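Phosphoserine phosphatase (Thermococcus onnurineus, PDB 4AP9) probably catalyses the magnesium-dependent hydrolysis of L-phosphoserine to L-serine and phosphate, the last step of serine biosynthesis. Local coordinates at residues R31-R36 with G61-I66; E89-K94 with F152-G157; K44-E49 with D158-A163. All blocks are in the same frame, centred on the assembly; numbering follows the deposited sequence.

Contact 1: residues R31-R36 with G61-I66. With 1PS (3-pyridinium-1-ylpropane-1-sulfonate), chain E.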
loop_
_atom_site.group_PDB
_atom_site.type_symbol
_atom_site.label_atom_id
_atom_site.label_comp_id
_atom_site.label_asym_id
_atom_site.label_seq_id
_atom_site.Cartn_x
_atom_site.Cartn_y
_atom_site.Cartn_z
ATOM N N ARG A 31 33.541 27.962 -18.595
ATOM C CA ARG A 31 34.198 28.677 -19.693
ATOM C C ARG A 31 34.186 30.184 -19.435
ATOM O O ARG A 31 35.206 30.865 -19.573
ATOM C CB ARG A 31 33.529 28.346 -21.035
ATOM C CG ARG A 31 34.184 29.007 -22.260
ATOM C CD ARG A 31 33.367 28.802 -23.521
ATOM N NE ARG A 31 32.150 29.604 -23.552
ATOM C CZ ARG A 31 32.108 30.855 -24.000
ATOM N NH1 ARG A 31 33.226 31.428 -24.426
ATOM N NH2 ARG A 31 30.967 31.541 -24.002
ATOM N N ILE A 32 33.025 30.692 -19.039
ATOM C CA ILE A 32 32.835 32.115 -18.805
ATOM C C ILE A 32 33.635 32.614 -17.602
ATOM O O ILE A 32 34.286 33.653 -17.675
ATOM C CB ILE A 32 31.338 32.448 -18.598
ATOM C CG1 ILE A 32 30.575 32.280 -19.905
ATOM C CG2 ILE A 32 31.165 33.871 -18.044
ATOM C CD1 ILE A 32 31.070 33.168 -21.029
ATOM N N THR A 33 33.599 31.868 -16.499
ATOM C CA THR A 33 34.286 32.285 -15.278
ATOM C C THR A 33 35.769 31.914 -15.296
ATOM O O THR A 33 36.574 32.490 -14.556
ATOM C CB THR A 33 33.695 31.617 -14.031
ATOM O OG1 THR A 33 33.903 30.203 -14.116
ATOM C CG2 THR A 33 32.204 31.915 -13.896
ATOM N N GLY A 34 36.118 30.936 -16.120
ATOM C CA GLY A 34 37.470 30.409 -16.134
ATOM C C GLY A 34 37.765 29.511 -14.943
ATOM O O GLY A 34 38.900 29.060 -14.756
ATOM N N LYS A 35 36.753 29.259 -14.117
ATOM C CA LYS A 35 36.932 28.378 -12.971
ATOM C C LYS A 35 36.818 26.924 -13.401
ATOM O O LYS A 35 35.713 26.381 -13.501
ATOM C CB LYS A 35 35.909 28.693 -11.874
ATOM C CG LYS A 35 36.063 30.099 -11.296
ATOM C CD LYS A 35 34.856 30.500 -10.472
ATOM C CE LYS A 35 35.067 31.849 -9.801
ATOM N NZ LYS A 35 34.055 32.061 -8.724
ATOM N N ARG A 36 37.965 26.296 -13.656
ATOM C CA ARG A 36 37.990 24.887 -14.046
ATOM C C ARG A 36 37.331 23.962 -13.021
ATOM O O ARG A 36 36.748 22.937 -13.387
ATOM C CB ARG A 36 39.430 24.437 -14.314
ATOM C CG ARG A 36 40.149 25.279 -15.362
ATOM C CD ARG A 36 41.542 24.734 -15.653
ATOM N NE ARG A 36 41.469 23.428 -16.303
ATOM C CZ ARG A 36 41.608 23.227 -17.612
ATOM N NH1 ARG A 36 41.850 24.250 -18.421
ATOM N NH2 ARG A 36 41.513 22.000 -18.109
ATOM N N GLY A 61 27.782 27.259 -5.429
ATOM C CA GLY A 61 28.596 28.121 -4.605
ATOM C C GLY A 61 29.633 28.882 -5.406
ATOM O O GLY A 61 29.900 30.056 -5.134
ATOM N N LEU A 62 30.210 28.216 -6.400
ATOM C CA LEU A 62 31.259 28.814 -7.211
ATOM C C LEU A 62 30.761 29.886 -8.189
ATOM O O LEU A 62 31.570 30.611 -8.766
ATOM C CB LEU A 62 32.055 27.738 -7.961
ATOM C CG LEU A 62 32.956 26.849 -7.095
ATOM C CD1 LEU A 62 33.306 25.550 -7.794
ATOM C CD2 LEU A 62 34.212 27.599 -6.711
ATOM N N ILE A 63 29.450 29.986 -8.394
ATOM C CA ILE A 63 28.945 31.088 -9.210
ATOM C C ILE A 63 28.136 32.112 -8.417
ATOM O O ILE A 63 27.475 32.975 -8.992
ATOM C CB ILE A 63 28.167 30.620 -10.479
ATOM C CG1 ILE A 63 26.918 29.813 -10.113
ATOM C CG2 ILE A 63 29.085 29.852 -11.432
ATOM C CD1 ILE A 63 25.896 29.704 -11.248
ATOM N N ARG A 64 28.198 32.020 -7.093
ATOM C CA ARG A 64 27.552 33.027 -6.256
ATOM C C ARG A 64 28.026 34.402 -6.718
ATOM O O ARG A 64 29.221 34.598 -6.955
ATOM C CB ARG A 64 27.892 32.809 -4.786
ATOM C CG ARG A 64 26.964 33.532 -3.827
ATOM C CD ARG A 64 27.485 33.437 -2.414
ATOM N NE ARG A 64 28.807 34.047 -2.305
ATOM C CZ ARG A 64 29.724 33.701 -1.407
ATOM N NH1 ARG A 64 29.470 32.737 -0.530
ATOM N NH2 ARG A 64 30.900 34.319 -1.394
ATOM N N GLY A 65 27.087 35.333 -6.872
ATOM C CA GLY A 65 27.419 36.700 -7.227
ATOM C C GLY A 65 27.391 37.025 -8.709
ATOM O O GLY A 65 27.391 38.200 -9.085
ATOM N N ILE A 66 27.366 36.003 -9.560
ATOM C CA ILE A 66 27.420 36.254 -10.987
ATOM C C ILE A 66 26.181 37.054 -11.411
ATOM O O ILE A 66 25.084 36.834 -10.902
ATOM C CB ILE A 66 27.582 34.934 -11.788
ATOM C CG1 ILE A 66 28.141 35.217 -13.183
ATOM C CG2 ILE A 66 26.275 34.163 -11.867
ATOM C CD1 ILE A 66 28.966 34.078 -13.725
HETATM N N1 1PS E . 36.335 34.265 -20.400
HETATM C C1 1PS E . 37.191 33.451 -21.022
HETATM C C2 1PS E . 36.835 32.821 -22.206
HETATM C C3 1PS E . 35.105 34.506 -20.882
HETATM C C4 1PS E . 34.679 33.906 -22.065
HETATM C C5 1PS E . 35.554 33.046 -22.745
HETATM C C6 1PS E . 36.753 34.888 -19.182
HETATM C C7 1PS E . 37.505 33.884 -18.354
HETATM C C8 1PS E . 37.987 34.535 -17.096
HETATM S S1 1PS E . 39.733 34.295 -16.903
HETATM O O1 1PS E . 40.060 34.807 -15.562
HETATM O O2 1PS E . 40.451 35.059 -17.911
HETATM O O3 1PS E . 40.081 32.890 -16.992
#
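K35 NZ gives the sole hydrogen bond between R31-R36 and G61-I66, reaching L62 O at 2.9 Å. The C=O...N angle is 149°, with the ammonium a little out of the carbonyl plane. Extended beyond CG, the lysine also lays its CD 3.7 Å from L62 O. The apolar half of the contact lies beside this bond: T33 CG2 meets I66 CD1 at 3.9 Å, the two side chains crossing at about a right angle, and I63 CG2 stands 4.5 Å from the same threonine methyl. T33 also sets the bend that leads to the lysine. With chi1 at 64°, OG1 lies between the backbone N and the carbonyl carbon, where it accepts from K35 N (3.0 Å, 162° at the hydrogen) in an ST turn and bonds M29 O as well. A valine here lacks the hydroxyl, which would probably leave the K35 amide without this acceptor and the turn bearing the lysine freer to shift. Further out, G65 and I66 pair through their backbones with F131, while I63 packs on F25, W26 and F71. On the outer side, 3-pyridinium-1-ylpropane-1-sulfonate follows the end of helix 25-33: I32 O lies 3.1 Å from its C6, and R31 NH1, whose guanidinium is held by E28, approaches its ring obliquely at C5, 3.3 Å away. G34 follows with positive phi, and a CB there would strike the sulfonate. Two helix ends thus meet in the helical cap expected of this haloacid dehalogenase family, beside a surface ligand site.

Contact 2: residues E89-K94 with F152-G157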
loop_
_atom_site.group_PDB
_atom_site.type_symbol
_atom_site.label_atom_id
_atom_site.label_comp_id
_atom_site.label_asym_id
_atom_site.label_seq_id
_atom_site.Cartn_x
_atom_site.Cartn_y
_atom_site.Cartn_z
ATOM N N GLU A 89 6.378 16.929 -31.476
ATOM C CA GLU A 89 5.133 16.890 -32.248
ATOM C C GLU A 89 4.721 15.455 -32.624
ATOM O O GLU A 89 3.527 15.121 -32.636
ATOM C CB GLU A 89 5.233 17.781 -33.488
ATOM C CG GLU A 89 5.327 19.256 -33.144
ATOM C CD GLU A 89 5.476 20.152 -34.359
ATOM O OE1 GLU A 89 5.677 19.637 -35.483
ATOM O OE2 GLU A 89 5.399 21.384 -34.179
ATOM N N THR A 90 5.709 14.615 -32.921
ATOM C CA THR A 90 5.450 13.231 -33.284
ATOM C C THR A 90 4.968 12.420 -32.082
ATOM O O THR A 90 4.017 11.640 -32.186
ATOM C CB THR A 90 6.691 12.575 -33.888
ATOM O OG1 THR A 90 7.132 13.352 -35.011
ATOM C CG2 THR A 90 6.360 11.146 -34.359
ATOM N N LEU A 91 5.625 12.609 -30.941
ATOM C CA LEU A 91 5.140 12.036 -29.691
ATOM C C LEU A 91 3.653 12.318 -29.465
ATOM O O LEU A 91 2.892 11.413 -29.111
ATOM C CB LEU A 91 5.961 12.554 -28.517
ATOM C CG LEU A 91 7.329 11.894 -28.393
ATOM C CD1 LEU A 91 8.261 12.737 -27.519
ATOM C CD2 LEU A 91 7.189 10.490 -27.836
ATOM N N ARG A 92 3.230 13.562 -29.655
ATOM C CA ARG A 92 1.803 13.870 -29.534
ATOM C C ARG A 92 0.947 13.111 -30.542
ATOM O O ARG A 92 -0.109 12.594 -30.186
ATOM C CB ARG A 92 1.537 15.357 -29.682
ATOM C CG ARG A 92 1.954 16.174 -28.502
ATOM C CD ARG A 92 1.216 17.494 -28.525
ATOM N NE ARG A 92 1.786 18.425 -27.568
ATOM C CZ ARG A 92 2.711 19.326 -27.877
ATOM N NH1 ARG A 92 3.164 19.415 -29.120
ATOM N NH2 ARG A 92 3.180 20.143 -26.947
ATOM N N GLU A 93 1.389 13.061 -31.798
ATOM C CA GLU A 93 0.671 12.299 -32.818
ATOM C C GLU A 93 0.510 10.847 -32.381
ATOM O O GLU A 93 -0.525 10.218 -32.626
ATOM C CB GLU A 93 1.412 12.329 -34.156
ATOM C CG GLU A 93 1.523 13.693 -34.806
ATOM C CD GLU A 93 2.272 13.632 -36.124
ATOM O OE1 GLU A 93 2.124 12.619 -36.847
ATOM O OE2 GLU A 93 3.009 14.593 -36.436
ATOM N N LYS A 94 1.548 10.321 -31.741
ATOM C CA LYS A 94 1.567 8.925 -31.331
ATOM C C LYS A 94 0.799 8.705 -30.027
ATOM O O LYS A 94 0.769 7.598 -29.494
ATOM C CB LYS A 94 3.004 8.418 -31.204
ATOM C CG LYS A 94 3.826 8.512 -32.485
ATOM C CD LYS A 94 3.105 7.868 -33.657
ATOM C CE LYS A 94 3.990 7.831 -34.902
ATOM N NZ LYS A 94 3.349 7.078 -36.014
ATOM N N PHE A 152 1.206 5.065 -17.396
ATOM C CA PHE A 152 2.433 4.521 -17.982
ATOM C C PHE A 152 3.397 5.608 -18.430
ATOM O O PHE A 152 2.983 6.708 -18.748
ATOM C CB PHE A 152 2.087 3.587 -19.135
ATOM C CG PHE A 152 1.437 2.317 -18.678
ATOM C CD1 PHE A 152 2.207 1.235 -18.307
ATOM C CD2 PHE A 152 0.061 2.224 -18.583
ATOM C CE1 PHE A 152 1.614 0.051 -17.862
ATOM C CE2 PHE A 152 -0.537 1.055 -18.140
ATOM C CZ PHE A 152 0.243 -0.029 -17.775
ATOM N N ILE A 153 4.688 5.300 -18.441
ATOM C CA ILE A 153 5.685 6.305 -18.786
ATOM C C ILE A 153 6.732 5.789 -19.753
ATOM O O ILE A 153 7.315 4.726 -19.538
ATOM C CB ILE A 153 6.431 6.756 -17.533
ATOM C CG1 ILE A 153 5.466 7.418 -16.536
ATOM C CG2 ILE A 153 7.590 7.693 -17.910
ATOM C CD1 ILE A 153 6.114 7.666 -15.162
ATOM N N LEU A 154 6.956 6.539 -20.825
ATOM C CA LEU A 154 8.119 6.317 -21.667
ATOM C C LEU A 154 9.103 7.435 -21.326
ATOM O O LEU A 154 8.755 8.608 -21.425
ATOM C CB LEU A 154 7.716 6.401 -23.135
ATOM C CG LEU A 154 8.834 6.583 -24.164
ATOM C CD1 LEU A 154 9.715 5.323 -24.225
ATOM C CD2 LEU A 154 8.221 6.882 -25.515
ATOM N N ALA A 155 10.320 7.078 -20.928
ATOM C CA ALA A 155 11.317 8.075 -20.571
ATOM C C ALA A 155 12.423 8.071 -21.604
ATOM O O ALA A 155 12.823 7.018 -22.098
ATOM C CB ALA A 155 11.881 7.800 -19.195
HETATM N N MSE A 156 12.872 9.268 -21.959
HETATM C CA MSE A 156 13.982 9.446 -22.876
HETATM C C MSE A 156 14.962 10.366 -22.179
HETATM O O MSE A 156 14.562 11.354 -21.548
HETATM C CB MSE A 156 13.490 10.065 -24.181
HETATM C CG MSE A 156 12.638 9.116 -25.013
HETATM SE SE MSE A 156 11.373 10.033 -26.175
HETATM C CE MSE A 156 10.049 10.480 -24.805
ATOM N N GLY A 157 16.243 10.044 -22.239
ATOM C CA GLY A 157 17.217 10.910 -21.597
ATOM C C GLY A 157 18.635 10.572 -21.993
ATOM O O GLY A 157 18.867 9.592 -22.709
#
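L91 of helix 82-93 and M156 of strand 153-157, modelled as selenomethionine, reach toward each other tip to tip. The CB of L91 points toward the strand but stays short of it, and CG, turned anti to the carbonyl carbon (chi1 -77°), carries the two methyls forward. CD1 comes to 4.0 Å from M156 CE and 4.3 Å from M156 SE. L91 CD2 touches the same terminal methyl at 4.2 Å and, in another direction, faces L154 CD2 at 4.4 Å. M156 CE is therefore the point on which both leucine branches converge; a bend at chi3 (-77°) folds it back from the selenium, and L154 CD2 lies 4.1 Å from M156 CE. L154 and M156, two residues apart on the strand, present their side chains to the same face of the sheet, so the helix leucine meets both.

Around this trio, L91 and M156 both rest on A12 and I14 of the neighbouring strand 11-15; F96 touches L91 and L154, and helix 189-197 adds I196 against L91 and L192 against M156. L154 also packs on M8 of the second subunit. The contact thus joins helix 82-93 to the central, largely parallel sheet of the haloacid dehalogenase-like domain. All three touching residues are buried, and no hydrogen bond or salt bridge joins the segments, which implies cohesion by dispersion and exclusion of water, governed by the shape and fit of methyl groups rather than by directional bonds.

Contact 3: residues K44-E49 with D158-A163. With 1PS (3-pyridinium-1-ylpropane-1-sulfonate), chain F.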
loop_
_atom_site.group_PDB
_atom_site.type_symbol
_atom_site.label_atom_id
_atom_site.label_comp_id
_atom_site.label_asym_id
_atom_site.label_seq_id
_atom_site.Cartn_x
_atom_site.Cartn_y
_atom_site.Cartn_z
ATOM N N LYS A 44 32.999 14.931 -11.657
ATOM C CA LYS A 44 32.959 14.100 -10.459
ATOM C C LYS A 44 31.520 13.680 -10.150
ATOM O O LYS A 44 31.263 12.539 -9.760
ATOM C CB LYS A 44 33.573 14.837 -9.273
ATOM C CG LYS A 44 35.101 14.933 -9.284
ATOM C CD LYS A 44 35.576 15.827 -8.146
ATOM C CE LYS A 44 37.096 15.848 -8.042
ATOM N NZ LYS A 44 37.529 16.687 -6.905
ATOM N N GLY A 45 30.584 14.604 -10.333
ATOM C CA GLY A 45 29.179 14.297 -10.109
ATOM C C GLY A 45 28.663 13.255 -11.087
ATOM O O GLY A 45 27.998 12.291 -10.702
ATOM N N LEU A 46 28.969 13.452 -12.364
ATOM C CA LEU A 46 28.454 12.602 -13.431
ATOM C C LEU A 46 28.995 11.185 -13.331
ATOM O O LEU A 46 28.323 10.225 -13.723
ATOM C CB LEU A 46 28.822 13.178 -14.793
ATOM C CG LEU A 46 28.136 14.496 -15.149
ATOM C CD1 LEU A 46 28.697 15.047 -16.445
ATOM C CD2 LEU A 46 26.635 14.293 -15.238
ATOM N N SER A 47 30.209 11.062 -12.803
ATOM C CA SER A 47 30.871 9.767 -12.721
ATOM C C SER A 47 30.558 9.086 -11.403
ATOM O O SER A 47 30.898 7.920 -11.213
ATOM C CB SER A 47 32.383 9.949 -12.825
ATOM O OG SER A 47 32.833 10.810 -11.798
ATOM N N GLY A 48 29.937 9.829 -10.490
ATOM C CA GLY A 48 29.575 9.304 -9.183
ATOM C C GLY A 48 30.725 9.246 -8.193
ATOM O O GLY A 48 30.625 8.603 -7.151
ATOM N N GLU A 49 31.824 9.916 -8.513
ATOM C CA GLU A 49 32.950 10.024 -7.597
ATOM C C GLU A 49 32.609 10.839 -6.363
ATOM O O GLU A 49 33.239 10.690 -5.318
ATOM C CB GLU A 49 34.169 10.612 -8.307
ATOM C CG GLU A 49 34.825 9.604 -9.206
ATOM C CD GLU A 49 35.592 10.233 -10.349
ATOM O OE1 GLU A 49 35.866 11.455 -10.301
ATOM O OE2 GLU A 49 35.919 9.497 -11.293
ATOM N N ASP A 158 19.574 11.383 -21.510
ATOM C CA ASP A 158 20.993 11.211 -21.788
ATOM C C ASP A 158 21.774 11.547 -20.520
ATOM O O ASP A 158 21.268 11.490 -19.403
ATOM C CB ASP A 158 21.471 12.322 -22.736
ATOM C CG ASP A 158 22.980 12.519 -22.715
ATOM O OD1 ASP A 158 23.691 11.622 -23.215
ATOM O OD2 ASP A 158 23.474 13.561 -22.222
ATOM N N GLY A 159 23.027 11.926 -20.726
ATOM C CA GLY A 159 24.001 11.950 -19.667
ATOM C C GLY A 159 23.640 12.490 -18.307
ATOM O O GLY A 159 24.265 12.107 -17.334
ATOM N N TYR A 160 22.658 13.391 -18.236
ATOM C CA TYR A 160 22.191 13.884 -16.946
ATOM C C TYR A 160 21.105 13.070 -16.249
ATOM O O TYR A 160 20.634 13.445 -15.175
ATOM C CB TYR A 160 21.785 15.361 -17.084
ATOM C CG TYR A 160 22.961 16.274 -17.337
ATOM C CD1 TYR A 160 23.585 16.296 -18.583
ATOM C CD2 TYR A 160 23.456 17.107 -16.338
ATOM C CE1 TYR A 160 24.665 17.116 -18.823
ATOM C CE2 TYR A 160 24.534 17.932 -16.571
ATOM C CZ TYR A 160 25.135 17.932 -17.810
ATOM O OH TYR A 160 26.211 18.755 -18.043
ATOM N N ALA A 161 20.727 11.944 -16.853
ATOM C CA ALA A 161 19.787 11.018 -16.214
ATOM C C ALA A 161 20.549 9.879 -15.530
ATOM O O ALA A 161 21.772 9.795 -15.640
ATOM C CB ALA A 161 18.797 10.466 -17.241
ATOM N N ASP A 162 19.828 9.008 -14.826
ATOM C CA ASP A 162 20.445 7.856 -14.171
ATOM C C ASP A 162 19.443 6.731 -13.979
ATOM O O ASP A 162 18.312 6.794 -14.474
ATOM C CB ASP A 162 21.036 8.244 -12.813
ATOM C CG ASP A 162 19.971 8.743 -11.826
ATOM O OD1 ASP A 162 18.755 8.685 -12.141
ATOM O OD2 ASP A 162 20.362 9.197 -10.737
ATOM N N ALA A 163 19.852 5.701 -13.244
ATOM C CA ALA A 163 18.996 4.528 -13.089
ATOM C C ALA A 163 17.723 4.886 -12.338
ATOM O O ALA A 163 16.675 4.298 -12.568
ATOM C CB ALA A 163 19.742 3.412 -12.367
HETATM N N1 1PS F . 22.806 11.901 -11.630
HETATM C C1 1PS F . 23.652 11.362 -10.744
HETATM C C2 1PS F . 24.838 10.778 -11.166
HETATM C C3 1PS F . 23.076 11.890 -12.945
HETATM C C4 1PS F . 24.237 11.308 -13.436
HETATM C C5 1PS F . 25.146 10.742 -12.533
HETATM C C6 1PS F . 21.605 12.528 -11.139
HETATM C C7 1PS F . 20.705 12.916 -12.266
HETATM C C8 1PS F . 20.207 14.328 -12.118
HETATM S S1 1PS F . 18.854 14.347 -10.975
HETATM O O1 1PS F . 17.996 15.498 -11.307
HETATM O O2 1PS F . 19.345 14.560 -9.624
HETATM O O3 1PS F . 18.207 13.069 -11.039
#
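L46, in the last turn of helix 36-47, packs on G159 and Y160 in the loop after strand 153-157, whose GDGYAD sequence fits motif IV of the haloacid dehalogenase superfamily. The helix end that brings it there begins at K44, whose carbonyl O receives a weak bond from E49 N at 3.0 Å. Next, G45 O points to the bound 3-pyridinium-1-ylpropane-1-sulfonate, 3.5 Å from its C2. L46 then carries the direct contact through one branch: with CG anti to the carbonyl carbon (chi1 -68°), CD2 lies over a face of the Y160 ring, 4.4 Å from its CD2, and 3.8 Å from G159 O. Its own carbonyl, L46 O, stands 3.4 Å from ligand C5. G48 takes positive phi and returns its N to G45 O at 3.1 Å, closing a Schellman motif.

On the loop side, D158-A161 form a type I turn that carries Y160, whose OH bonds E24 and whose O bonds the ammonium of K141. The pyridinium fits between the two backbones as a bridge, with A161 O 3.6 Å from its C4. D162 works in two directions: OD1 caps the following helix at M165 N, and OD2 lies 3.8 Å from the ligand nitrogen N1.

How the contacts relate
From the N terminus, the chain passes through strand 11-15 and enters the helical region, where contact 1 opens at 31-36. Contact 3 opens at 44-49 before contact 1 closes at 61-66, so these two cross, contact 1 joining the ends of helices 25-33 and 52-62, and contact 3 starting from helix 36-47 between them. Contact 2 opens at 89-94 and closes at 152-157, directly before 158-163 closes contact 3; it is nested within that loop. Contact 1 ties helical parts to one another, contact 2 ties helix to sheet, and contact 3 brings the helical region against the loop after strand 153-157. Contacts 1 and 2 have centres about 36 Å apart, on opposite sides of the chain's centre.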